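Local coordinates for putative Fe-S biosynthesis protein (Lactobacillus acidophilus, PDB 2QGO) that probably takes part in the biosynthesis of iron-sulphur clusters, at residues P60-K65 with D78-M83; I66-E69 with K73-T76; S51-D56 with A116-A121. One frame throughout, in Å; residues are numbered along the deposited sequence.

Interaction 1. Residues P60-K65 with D78-M83; sequences PDYPVK and DFDKTM
A small, partly buried contact joins Y62 and V64, at the entry to edge strand 64-65, to D80 and D78 of the short helical turn that follows strand 73-76. It is made by van der Waals touch, with no direct hydrogen bond between the two segments. V64 turns its CB toward the helical turn, and with CG1 anti to the backbone N (chi1 -173°) the other methyl, CG2, is the one that reaches D78 OD1, at 3.8 Å. A branched valine suits this place, being both strand-forming and compact. D78 also makes a salt bridge with K81, although its modelled length is doubtfully short. The Y62 ring meets D80 with its edge: CE1 lies 3.6 Å from OD2, close to the ring plane, and ring and carboxylate are turned 27° apart. D80 is buried, but both its oxygens are occupied, OD2 by S77 OG and OD1 by the backbone N of T30, which should fix its rotation. The aromatic edge, carrying slightly positive hydrogens, is a fitting neighbour for such an oxygen. The arrangement belongs to an antiparallel beta-hairpin, strands 64-65 and 73-76 at the edge of a mixed sheet, with the helical turn that follows folded back beside the first strand.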
ATOM      1  N   PRO A  60      -2.789  -6.919  12.941  1.00 32.91           N
ATOM      2  CA  PRO A  60      -2.862  -6.018  14.099  1.00 32.92           C
ATOM      3  C   PRO A  60      -1.714  -5.009  14.213  1.00 33.46           C
ATOM      4  O   PRO A  60      -1.850  -3.994  14.891  1.00 32.90           O
ATOM      5  CB  PRO A  60      -2.945  -6.981  15.291  1.00 33.32           C
ATOM      6  CG  PRO A  60      -2.348  -8.266  14.761  1.00 34.86           C
ATOM      7  CD  PRO A  60      -2.891  -8.327  13.358  1.00 32.63           C
ATOM      8  N   ASP A  61      -0.587  -5.279  13.558  1.00 33.29           N
ATOM      9  CA  ASP A  61       0.536  -4.339  13.587  1.00 33.86           C
ATOM     10  C   ASP A  61       0.234  -3.119  12.705  1.00 32.87           C
ATOM     11  O   ASP A  61       0.963  -2.123  12.739  1.00 33.65           O
ATOM     12  CB  ASP A  61       1.824  -4.999  13.085  1.00 34.74           C
ATOM     13  CG  ASP A  61       2.495  -5.869  14.141  1.00 37.87           C
ATOM     14  OD1 ASP A  61       1.958  -5.983  15.273  1.00 36.40           O
ATOM     15  OD2 ASP A  61       3.573  -6.437  13.832  1.00 39.09           O
ATOM     16  N   TYR A  62      -0.834  -3.202  11.916  1.00 30.44           N
ATOM     17  CA  TYR A  62      -1.222  -2.108  11.015  1.00 29.48           C
ATOM     18  C   TYR A  62      -2.727  -1.891  11.141  1.00 30.05           C
ATOM     19  O   TYR A  62      -3.488  -2.221  10.230  1.00 29.37           O
ATOM     20  CB  TYR A  62      -0.872  -2.483   9.575  1.00 27.23           C
ATOM     21  CG  TYR A  62       0.607  -2.695   9.351  1.00 28.00           C
ATOM     22  CD1 TYR A  62       1.463  -1.618   9.145  1.00 26.96           C
ATOM     23  CD2 TYR A  62       1.157  -3.972   9.388  1.00 28.44           C
ATOM     24  CE1 TYR A  62       2.837  -1.806   8.985  1.00 28.56           C
ATOM     25  CE2 TYR A  62       2.530  -4.172   9.229  1.00 28.80           C
ATOM     26  CZ  TYR A  62       3.361  -3.082   9.029  1.00 29.25           C
ATOM     27  OH  TYR A  62       4.713  -3.266   8.888  1.00 33.59           O
ATOM     28  N   PRO A  63      -3.168  -1.295  12.263  1.00 30.19           N
ATOM     29  CA  PRO A  63      -4.566  -1.016  12.586  1.00 29.99           C
ATOM     30  C   PRO A  63      -5.194   0.278  12.099  1.00 29.32           C
ATOM     31  O   PRO A  63      -6.422   0.401  12.098  1.00 29.95           O
ATOM     32  CB  PRO A  63      -4.550  -1.060  14.102  1.00 31.04           C
ATOM     33  CG  PRO A  63      -3.299  -0.276  14.385  1.00 29.83           C
ATOM     34  CD  PRO A  63      -2.294  -0.829  13.358  1.00 29.10           C
ATOM     35  N   VAL A  64      -4.371   1.244  11.708  1.00 28.99           N
ATOM     36  CA  VAL A  64      -4.879   2.534  11.269  1.00 28.96           C
ATOM     37  C   VAL A  64      -5.502   2.525   9.880  1.00 29.32           C
ATOM     38  O   VAL A  64      -4.848   2.212   8.886  1.00 29.03           O
ATOM     39  CB  VAL A  64      -3.771   3.589  11.306  1.00 28.97           C
ATOM     40  CG1 VAL A  64      -4.365   4.973  11.020  1.00 27.86           C
ATOM     41  CG2 VAL A  64      -3.080   3.553  12.657  1.00 29.48           C
ATOM     42  N   LYS A  65      -6.776   2.891   9.820  1.00 28.90           N
ATOM     43  CA  LYS A  65      -7.491   2.911   8.560  1.00 29.12           C
ATOM     44  C   LYS A  65      -7.259   4.190   7.784  1.00 28.50           C
ATOM     45  O   LYS A  65      -7.220   5.281   8.349  1.00 29.88           O
ATOM     46  CB  LYS A  65      -8.991   2.737   8.801  1.00 29.87           C
ATOM     47  CG  LYS A  65      -9.366   1.373   9.353  1.00 31.62           C
ATOM     48  CD  LYS A  65     -10.868   1.265   9.578  1.00 32.95           C
ATOM     49  CE  LYS A  65     -11.255  -0.136  10.022  1.00 33.79           C
ATOM     50  NZ  LYS A  65     -12.712  -0.226  10.353  1.00 37.02           N
ATOM     51  N   ASP A  78       1.111   3.561  12.929  1.00 31.58           N
ATOM     52  CA  ASP A  78       1.385   4.876  13.485  1.00 33.73           C
ATOM     53  C   ASP A  78       2.732   5.377  12.991  1.00 33.15           C
ATOM     54  O   ASP A  78       2.917   6.566  12.733  1.00 34.30           O
ATOM     55  CB  ASP A  78       1.307   4.823  15.017  1.00 37.19           C
ATOM     56  CG  ASP A  78      -0.139   4.793  15.514  1.00 40.97           C
ATOM     57  OD1 ASP A  78      -0.931   5.642  15.043  1.00 40.86           O
ATOM     58  OD2 ASP A  78      -0.494   3.932  16.362  1.00 43.13           O
ATOM     59  N   PHE A  79       3.671   4.461  12.816  1.00 33.58           N
ATOM     60  CA  PHE A  79       4.984   4.843  12.317  1.00 33.02           C
ATOM     61  C   PHE A  79       4.939   5.289  10.859  1.00 32.80           C
ATOM     62  O   PHE A  79       5.510   6.319  10.486  1.00 31.71           O
ATOM     63  CB  PHE A  79       5.951   3.672  12.415  1.00 32.89           C
ATOM     64  CG  PHE A  79       7.256   3.923  11.721  1.00 33.84           C
ATOM     65  CD1 PHE A  79       8.153   4.868  12.225  1.00 33.97           C
ATOM     66  CD2 PHE A  79       7.580   3.241  10.548  1.00 32.39           C
ATOM     67  CE1 PHE A  79       9.357   5.131  11.572  1.00 33.74           C
ATOM     68  CE2 PHE A  79       8.786   3.495   9.883  1.00 32.89           C
ATOM     69  CZ  PHE A  79       9.676   4.440  10.394  1.00 33.39           C
ATOM     70  N   ASP A  80       4.287   4.486  10.027  1.00 32.94           N
ATOM     71  CA  ASP A  80       4.200   4.784   8.602  1.00 34.52           C
ATOM     72  C   ASP A  80       3.348   6.006   8.258  1.00 34.31           C
ATOM     73  O   ASP A  80       3.588   6.651   7.245  1.00 33.76           O
ATOM     74  CB  ASP A  80       3.679   3.556   7.840  1.00 35.68           C
ATOM     75  CG  ASP A  80       4.680   2.415   7.813  1.00 37.92           C
ATOM     76  OD1 ASP A  80       5.741   2.549   7.154  1.00 38.38           O
ATOM     77  OD2 ASP A  80       4.409   1.375   8.453  1.00 39.21           O
ATOM     78  N   LYS A  81       2.371   6.342   9.095  1.00 34.71           N
ATOM     79  CA  LYS A  81       1.521   7.490   8.785  1.00 37.10           C
ATOM     80  C   LYS A  81       2.230   8.840   8.842  1.00 37.57           C
ATOM     81  O   LYS A  81       1.770   9.808   8.230  1.00 37.46           O
ATOM     82  CB  LYS A  81       0.287   7.516   9.691  1.00 37.61           C
ATOM     83  CG  LYS A  81       0.607   7.748  11.145  1.00 41.62           C
ATOM     84  CD  LYS A  81      -0.644   7.764  12.020  1.00 40.64           C
ATOM     85  CE  LYS A  81      -0.239   8.088  13.453  1.00 42.66           C
ATOM     86  NZ  LYS A  81      -1.351   7.955  14.429  1.00 42.54           N
ATOM     87  N   THR A  82       3.352   8.918   9.553  1.00 38.18           N
ATOM     88  CA  THR A  82       4.072  10.180   9.641  1.00 39.58           C
ATOM     89  C   THR A  82       4.753  10.544   8.323  1.00 39.57           C
ATOM     90  O   THR A  82       5.021  11.723   8.059  1.00 39.58           O
ATOM     91  CB  THR A  82       5.115  10.161  10.782  1.00 40.93           C
ATOM     92  OG1 THR A  82       5.905   8.969  10.703  1.00 42.51           O
ATOM     93  CG2 THR A  82       4.420  10.199  12.125  1.00 41.30           C
ATOM     94  N   MET A  83       5.022   9.546   7.485  1.00 39.57           N
ATOM     95  CA  MET A  83       5.652   9.812   6.196  1.00 40.29           C
ATOM     96  C   MET A  83       4.651   9.867   5.043  1.00 39.68           C
ATOM     97  O   MET A  83       5.035  10.073   3.888  1.00 39.69           O
ATOM     98  CB  MET A  83       6.728   8.769   5.899  1.00 43.04           C
ATOM     99  CG  MET A  83       8.147   9.341   5.966  1.00 46.33           C
ATOM    100  SD  MET A  83       9.256   8.122   6.669  1.00 49.89           S
ATOM    101  CE  MET A  83       8.643   8.112   8.357  1.00 48.23           C
TER

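Interaction 2. Residues I66-E69 with K73-T76; sequences IANE and KIYT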
ATOM      1  N   ILE A  66      -7.081   4.039   6.479  1.00 27.60           N
ATOM      2  CA  ILE A  66      -6.899   5.171   5.605  1.00 25.85           C
ATOM      3  C   ILE A  66      -8.256   5.316   4.947  1.00 26.67           C
ATOM      4  O   ILE A  66      -8.688   4.440   4.197  1.00 26.57           O
ATOM      5  CB  ILE A  66      -5.814   4.907   4.539  1.00 24.42           C
ATOM      6  CG1 ILE A  66      -4.472   4.648   5.225  1.00 25.55           C
ATOM      7  CG2 ILE A  66      -5.681   6.115   3.624  1.00 22.37           C
ATOM      8  CD1 ILE A  66      -3.328   4.317   4.269  1.00 23.41           C
ATOM      9  N   ALA A  67      -8.936   6.412   5.260  1.00 26.40           N
ATOM     10  CA  ALA A  67     -10.256   6.670   4.718  1.00 25.25           C
ATOM     11  C   ALA A  67     -10.246   6.843   3.204  1.00 25.01           C
ATOM     12  O   ALA A  67      -9.306   7.386   2.631  1.00 25.42           O
ATOM     13  CB  ALA A  67     -10.848   7.903   5.379  1.00 25.42           C
ATOM     14  N   ASN A  68     -11.304   6.348   2.570  1.00 23.92           N
ATOM     15  CA  ASN A  68     -11.496   6.450   1.132  1.00 24.40           C
ATOM     16  C   ASN A  68     -12.976   6.221   0.878  1.00 25.06           C
ATOM     17  O   ASN A  68     -13.678   5.669   1.718  1.00 24.18           O
ATOM     18  CB  ASN A  68     -10.668   5.411   0.358  1.00 22.95           C
ATOM     19  CG  ASN A  68     -11.009   3.977   0.737  1.00 24.14           C
ATOM     20  OD1 ASN A  68     -10.544   3.475   1.761  1.00 27.00           O
ATOM     21  ND2 ASN A  68     -11.827   3.314  -0.081  1.00 21.97           N
ATOM     22  N   GLU A  69     -13.445   6.642  -0.286  1.00 26.03           N
ATOM     23  CA  GLU A  69     -14.846   6.492  -0.634  1.00 27.21           C
ATOM     24  C   GLU A  69     -14.999   5.425  -1.701  1.00 26.30           C
ATOM     25  O   GLU A  69     -16.006   5.373  -2.396  1.00 24.85           O
ATOM     26  CB  GLU A  69     -15.384   7.829  -1.139  1.00 30.08           C
ATOM     27  CG  GLU A  69     -14.836   9.002  -0.338  1.00 37.32           C
ATOM     28  CD  GLU A  69     -15.862  10.088  -0.103  1.00 43.03           C
ATOM     29  OE1 GLU A  69     -16.373  10.646  -1.105  1.00 46.15           O
ATOM     30  OE2 GLU A  69     -16.152  10.391   1.083  1.00 45.67           O
ATOM     31  N   LYS A  73     -10.256  -1.627   1.655  1.00 23.64           N
ATOM     32  CA  LYS A  73      -9.827  -1.893   3.021  1.00 24.57           C
ATOM     33  C   LYS A  73      -8.316  -1.682   3.070  1.00 23.89           C
ATOM     34  O   LYS A  73      -7.545  -2.631   2.941  1.00 23.30           O
ATOM     35  CB  LYS A  73     -10.187  -3.326   3.408  1.00 25.42           C
ATOM     36  CG  LYS A  73     -11.682  -3.599   3.326  1.00 29.59           C
ATOM     37  CD  LYS A  73     -12.001  -5.060   3.567  1.00 33.58           C
ATOM     38  CE  LYS A  73     -13.495  -5.280   3.594  1.00 36.80           C
ATOM     39  NZ  LYS A  73     -13.829  -6.721   3.790  1.00 40.75           N
ATOM     40  N   ILE A  74      -7.911  -0.425   3.233  1.00 22.64           N
ATOM     41  CA  ILE A  74      -6.497  -0.067   3.269  1.00 23.42           C
ATOM     42  C   ILE A  74      -6.072   0.451   4.635  1.00 24.17           C
ATOM     43  O   ILE A  74      -6.742   1.287   5.231  1.00 26.02           O
ATOM     44  CB  ILE A  74      -6.161   0.978   2.157  1.00 22.99           C
ATOM     45  CG1 ILE A  74      -4.691   1.403   2.255  1.00 22.62           C
ATOM     46  CG2 ILE A  74      -7.100   2.184   2.254  1.00 22.39           C
ATOM     47  CD1 ILE A  74      -4.197   2.175   1.042  1.00 22.69           C
ATOM     48  N   TYR A  75      -4.941  -0.054   5.116  1.00 24.36           N
ATOM     49  CA  TYR A  75      -4.412   0.296   6.433  1.00 24.22           C
ATOM     50  C   TYR A  75      -2.958   0.756   6.418  1.00 23.89           C
ATOM     51  O   TYR A  75      -2.282   0.707   5.394  1.00 20.60           O
ATOM     52  CB  TYR A  75      -4.491  -0.922   7.352  1.00 24.22           C
ATOM     53  CG  TYR A  75      -5.888  -1.426   7.614  1.00 26.49           C
ATOM     54  CD1 TYR A  75      -6.509  -1.188   8.834  1.00 26.83           C
ATOM     55  CD2 TYR A  75      -6.589  -2.150   6.647  1.00 27.54           C
ATOM     56  CE1 TYR A  75      -7.796  -1.658   9.096  1.00 27.99           C
ATOM     57  CE2 TYR A  75      -7.891  -2.627   6.897  1.00 26.64           C
ATOM     58  CZ  TYR A  75      -8.485  -2.374   8.131  1.00 27.73           C
ATOM     59  OH  TYR A  75      -9.759  -2.828   8.416  1.00 28.92           O
ATOM     60  N   THR A  76      -2.495   1.188   7.589  1.00 24.57           N
ATOM     61  CA  THR A  76      -1.117   1.611   7.791  1.00 24.92           C
ATOM     62  C   THR A  76      -0.837   1.571   9.295  1.00 25.79           C
ATOM     63  O   THR A  76      -1.681   1.131  10.072  1.00 23.75           O
ATOM     64  CB  THR A  76      -0.865   3.030   7.244  1.00 26.45           C
ATOM     65  OG1 THR A  76       0.546   3.251   7.138  1.00 26.26           O
ATOM     66  CG2 THR A  76      -1.466   4.084   8.162  1.00 25.95           C
TER
HETATM   67  O   HOH W   1      -9.704   1.823   4.930  1.00 39.07           O
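I66 and I74 lie obliquely across one another, each with its CB directed toward the other segment, and between them they make most of this buried contact. I66 stretches out over its neighbour: with CG1 anti to the carbonyl carbon (chi1 -61°) and the chain extended beyond it, CD1 comes alongside I74 CG1 at 3.8 Å and goes on to T76 CB at 4.1 Å. At the other end of the pair I66 CB meets I74 CG2, also at 3.8 Å. That same methyl of I74 packs against the backbone, 3.4 Å from I66 O, and beside the side-chain amide of N68. Branching at CB suits both isoleucines, since it thickens the side chain right where two backbones run close. Were I74 an alanine, the loss of CG1, CG2 and CD1 would probably open a gap beside I66 and N68 and leave the CD1 end of I66 less firmly held. The backbones are tied by a nearly straight hydrogen bond, I66 N to I74 O at 3.0 Å (171° at the hydrogen). Water 1 is 2.9 Å from I66 O and may help to link the two carbonyls, although it has more acceptors nearby than protons to give. T76, its hydroxyl bonded to L28 O, and I74 face inward, whereas Y75 points away, the alternation expected of a strand. Beyond the pair, I66 and I74 both rest on L28 of strand 25-30, the sheet neighbour of 73-76, while I66 also touches I6, and I74 F8, of strand 6-8.

Interaction 3. Residues S51-D56 with A116-A121; sequences SIIWLD and AALLKA
The backbones of strand 51-55 and helix 116-121 come nearest at L55 and A116, with their CA atoms 6.7 Å apart. This is a helix-against-strand contact near the C terminus: helix 115-125 follows directly on strand 104-114, the parallel sheet neighbour of 50-55, so its first turn lies close to the end of that strand. The side chains touch sparingly. I53 and L118 meet at about a right angle, methyl to methyl, CD1 to CD1 at 4.1 Å. I53 gets there by a bend, chi1 -55° followed by chi2 -52°, which swings CD1 nearer to the helix than its CB direction would suggest. L55 brings CD2 to 3.9 Å from A116 N, and Y37 touches both I53 and L55. Aliphatic residues fit this strand face, where there are no polar side-chain partners between the segments, and the small A116 adds little bulk beside L55, whose methyl meets its backbone N. Neighbouring molecules in the crystal also touch the helix, which may contribute to its position. A single water supplies the polar link: water 2 donates to W54 O at 2.8 Å and accepts from A116 N at 3.1 Å, while sitting 3.5 Å above the plane of the W54 ring, toward its rim.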
ATOM      1  N   SER A  51       5.275   0.894  -0.590  1.00 26.59           N
ATOM      2  CA  SER A  51       4.769  -0.296  -1.240  1.00 26.75           C
ATOM      3  C   SER A  51       3.410  -0.665  -0.687  1.00 25.05           C
ATOM      4  O   SER A  51       3.043  -0.280   0.430  1.00 24.13           O
ATOM      5  CB  SER A  51       5.761  -1.458  -1.086  1.00 29.30           C
ATOM      6  OG  SER A  51       6.109  -1.674   0.262  1.00 31.48           O
ATOM      7  N   ILE A  52       2.648  -1.375  -1.504  1.00 24.32           N
ATOM      8  CA  ILE A  52       1.323  -1.841  -1.118  1.00 24.77           C
ATOM      9  C   ILE A  52       1.445  -3.319  -0.808  1.00 23.79           C
ATOM     10  O   ILE A  52       1.850  -4.108  -1.655  1.00 22.83           O
ATOM     11  CB  ILE A  52       0.293  -1.678  -2.259  1.00 25.07           C
ATOM     12  CG1 ILE A  52      -0.151  -0.218  -2.355  1.00 27.23           C
ATOM     13  CG2 ILE A  52      -0.913  -2.595  -2.016  1.00 26.31           C
ATOM     14  CD1 ILE A  52      -0.862   0.277  -1.098  1.00 30.93           C
ATOM     15  N   ILE A  53       1.094  -3.689   0.411  1.00 22.88           N
ATOM     16  CA  ILE A  53       1.157  -5.081   0.812  1.00 22.63           C
ATOM     17  C   ILE A  53      -0.270  -5.580   0.916  1.00 21.34           C
ATOM     18  O   ILE A  53      -1.098  -4.932   1.547  1.00 21.19           O
ATOM     19  CB  ILE A  53       1.837  -5.221   2.194  1.00 21.44           C
ATOM     20  CG1 ILE A  53       3.209  -4.548   2.162  1.00 23.21           C
ATOM     21  CG2 ILE A  53       1.948  -6.683   2.583  1.00 23.37           C
ATOM     22  CD1 ILE A  53       4.097  -4.999   1.016  1.00 23.35           C
ATOM     23  N   TRP A  54      -0.576  -6.710   0.290  1.00 21.51           N
ATOM     24  CA  TRP A  54      -1.930  -7.233   0.402  1.00 21.43           C
ATOM     25  C   TRP A  54      -1.998  -8.500   1.255  1.00 21.73           C
ATOM     26  O   TRP A  54      -1.078  -9.319   1.254  1.00 22.39           O
ATOM     27  CB  TRP A  54      -2.554  -7.480  -0.981  1.00 20.18           C
ATOM     28  CG  TRP A  54      -1.943  -8.573  -1.789  1.00 21.05           C
ATOM     29  CD1 TRP A  54      -0.963  -8.448  -2.727  1.00 20.20           C
ATOM     30  CD2 TRP A  54      -2.316  -9.960  -1.777  1.00 20.77           C
ATOM     31  NE1 TRP A  54      -0.704  -9.668  -3.309  1.00 19.21           N
ATOM     32  CE2 TRP A  54      -1.519 -10.614  -2.745  1.00 20.92           C
ATOM     33  CE3 TRP A  54      -3.245 -10.713  -1.044  1.00 19.95           C
ATOM     34  CZ2 TRP A  54      -1.625 -11.986  -3.002  1.00 20.45           C
ATOM     35  CZ3 TRP A  54      -3.351 -12.085  -1.297  1.00 20.27           C
ATOM     36  CH2 TRP A  54      -2.543 -12.704  -2.269  1.00 22.66           C
ATOM     37  N   LEU A  55      -3.091  -8.634   1.998  1.00 21.61           N
ATOM     38  CA  LEU A  55      -3.311  -9.784   2.872  1.00 25.06           C
ATOM     39  C   LEU A  55      -4.767 -10.221   2.765  1.00 25.04           C
ATOM     40  O   LEU A  55      -5.575  -9.560   2.109  1.00 24.35           O
ATOM     41  CB  LEU A  55      -3.017  -9.415   4.331  1.00 24.95           C
ATOM     42  CG  LEU A  55      -1.625  -8.951   4.764  1.00 27.00           C
ATOM     43  CD1 LEU A  55      -1.696  -8.536   6.232  1.00 26.65           C
ATOM     44  CD2 LEU A  55      -0.596 -10.068   4.583  1.00 27.14           C
ATOM     45  N   ASP A  56      -5.107 -11.335   3.407  1.00 28.40           N
ATOM     46  CA  ASP A  56      -6.492 -11.797   3.371  1.00 31.43           C
ATOM     47  C   ASP A  56      -7.254 -11.489   4.651  1.00 31.32           C
ATOM     48  O   ASP A  56      -8.477 -11.582   4.695  1.00 31.14           O
ATOM     49  CB  ASP A  56      -6.545 -13.282   3.035  1.00 34.60           C
ATOM     50  CG  ASP A  56      -6.385 -13.522   1.550  1.00 38.07           C
ATOM     51  OD1 ASP A  56      -7.280 -13.092   0.793  1.00 40.07           O
ATOM     52  OD2 ASP A  56      -5.368 -14.114   1.131  1.00 40.32           O
ATOM     53  N   ALA A 116       1.701 -12.594   2.786  1.00 23.76           N
ATOM     54  CA  ALA A 116       1.922 -13.944   3.269  1.00 25.34           C
ATOM     55  C   ALA A 116       3.191 -14.504   2.644  1.00 25.29           C
ATOM     56  O   ALA A 116       4.026 -15.070   3.338  1.00 26.69           O
ATOM     57  CB  ALA A 116       0.715 -14.832   2.939  1.00 24.76           C
ATOM     58  N   ALA A 117       3.346 -14.325   1.335  1.00 25.83           N
ATOM     59  CA  ALA A 117       4.528 -14.830   0.648  1.00 26.38           C
ATOM     60  C   ALA A 117       5.804 -14.239   1.245  1.00 27.23           C
ATOM     61  O   ALA A 117       6.785 -14.953   1.460  1.00 26.42           O
ATOM     62  CB  ALA A 117       4.441 -14.524  -0.848  1.00 28.30           C
ATOM     63  N   LEU A 118       5.789 -12.935   1.507  1.00 27.04           N
ATOM     64  CA  LEU A 118       6.940 -12.258   2.102  1.00 27.75           C
ATOM     65  C   LEU A 118       7.332 -12.899   3.428  1.00 27.74           C
ATOM     66  O   LEU A 118       8.489 -13.262   3.626  1.00 27.99           O
ATOM     67  CB  LEU A 118       6.627 -10.773   2.326  1.00 27.94           C
ATOM     68  CG  LEU A 118       6.681  -9.914   1.059  1.00 29.55           C
ATOM     69  CD1 LEU A 118       6.054  -8.555   1.324  1.00 28.90           C
ATOM     70  CD2 LEU A 118       8.137  -9.771   0.604  1.00 28.36           C
ATOM     71  N   LEU A 119       6.362 -13.036   4.329  1.00 27.42           N
ATOM     72  CA  LEU A 119       6.604 -13.636   5.640  1.00 29.08           C
ATOM     73  C   LEU A 119       7.111 -15.083   5.537  1.00 29.45           C
ATOM     74  O   LEU A 119       8.038 -15.476   6.248  1.00 29.92           O
ATOM     75  CB  LEU A 119       5.321 -13.607   6.481  1.00 28.67           C
ATOM     76  CG  LEU A 119       4.620 -12.252   6.620  1.00 32.18           C
ATOM     77  CD1 LEU A 119       3.423 -12.392   7.544  1.00 30.38           C
ATOM     78  CD2 LEU A 119       5.598 -11.201   7.153  1.00 32.77           C
ATOM     79  N   LYS A 120       6.498 -15.866   4.656  1.00 29.32           N
ATOM     80  CA  LYS A 120       6.880 -17.260   4.456  1.00 30.99           C
ATOM     81  C   LYS A 120       8.360 -17.378   4.090  1.00 31.90           C
ATOM     82  O   LYS A 120       9.110 -18.156   4.694  1.00 30.33           O
ATOM     83  CB  LYS A 120       6.010 -17.873   3.354  1.00 34.23           C
ATOM     84  CG  LYS A 120       6.217 -19.367   3.116  1.00 38.78           C
ATOM     85  CD  LYS A 120       5.170 -19.913   2.151  1.00 41.96           C
ATOM     86  CE  LYS A 120       5.231 -19.222   0.777  1.00 45.17           C
ATOM     87  NZ  LYS A 120       4.095 -19.648  -0.115  1.00 46.32           N
ATOM     88  N   ALA A 121       8.778 -16.597   3.098  1.00 31.04           N
ATOM     89  CA  ALA A 121      10.167 -16.601   2.661  1.00 32.94           C
ATOM     90  C   ALA A 121      11.054 -16.103   3.802  1.00 33.68           C
ATOM     91  O   ALA A 121      12.136 -16.645   4.043  1.00 34.25           O
ATOM     92  CB  ALA A 121      10.333 -15.707   1.428  1.00 31.29           C
TER
HETATM   93  O   HOH W   2      -0.965 -12.100   1.369  1.00 19.08           O

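Following the chain from the N terminus, past strands 6-8 and 25-30, the first segment to take part is strand 50-55, which opens the longest loop: interaction 3 closes it only after 59 intervening residues, at the C-terminal helix. Just beyond that strand, 60-65 begins interaction 1, closed by 78-83 after 12 residues. Interaction 2, between 66-69 and 73-76, spans just three residues and lies inside interaction 1, which in turn lies inside interaction 3, so the three nest and none cross. Interactions 1 and 2 touch, V64 O probably accepting a hydrogen bond from T76 N, and together they bind the edge hairpin to the helical turn after it. Interaction 3 ties the helix to another strand of the same sheet.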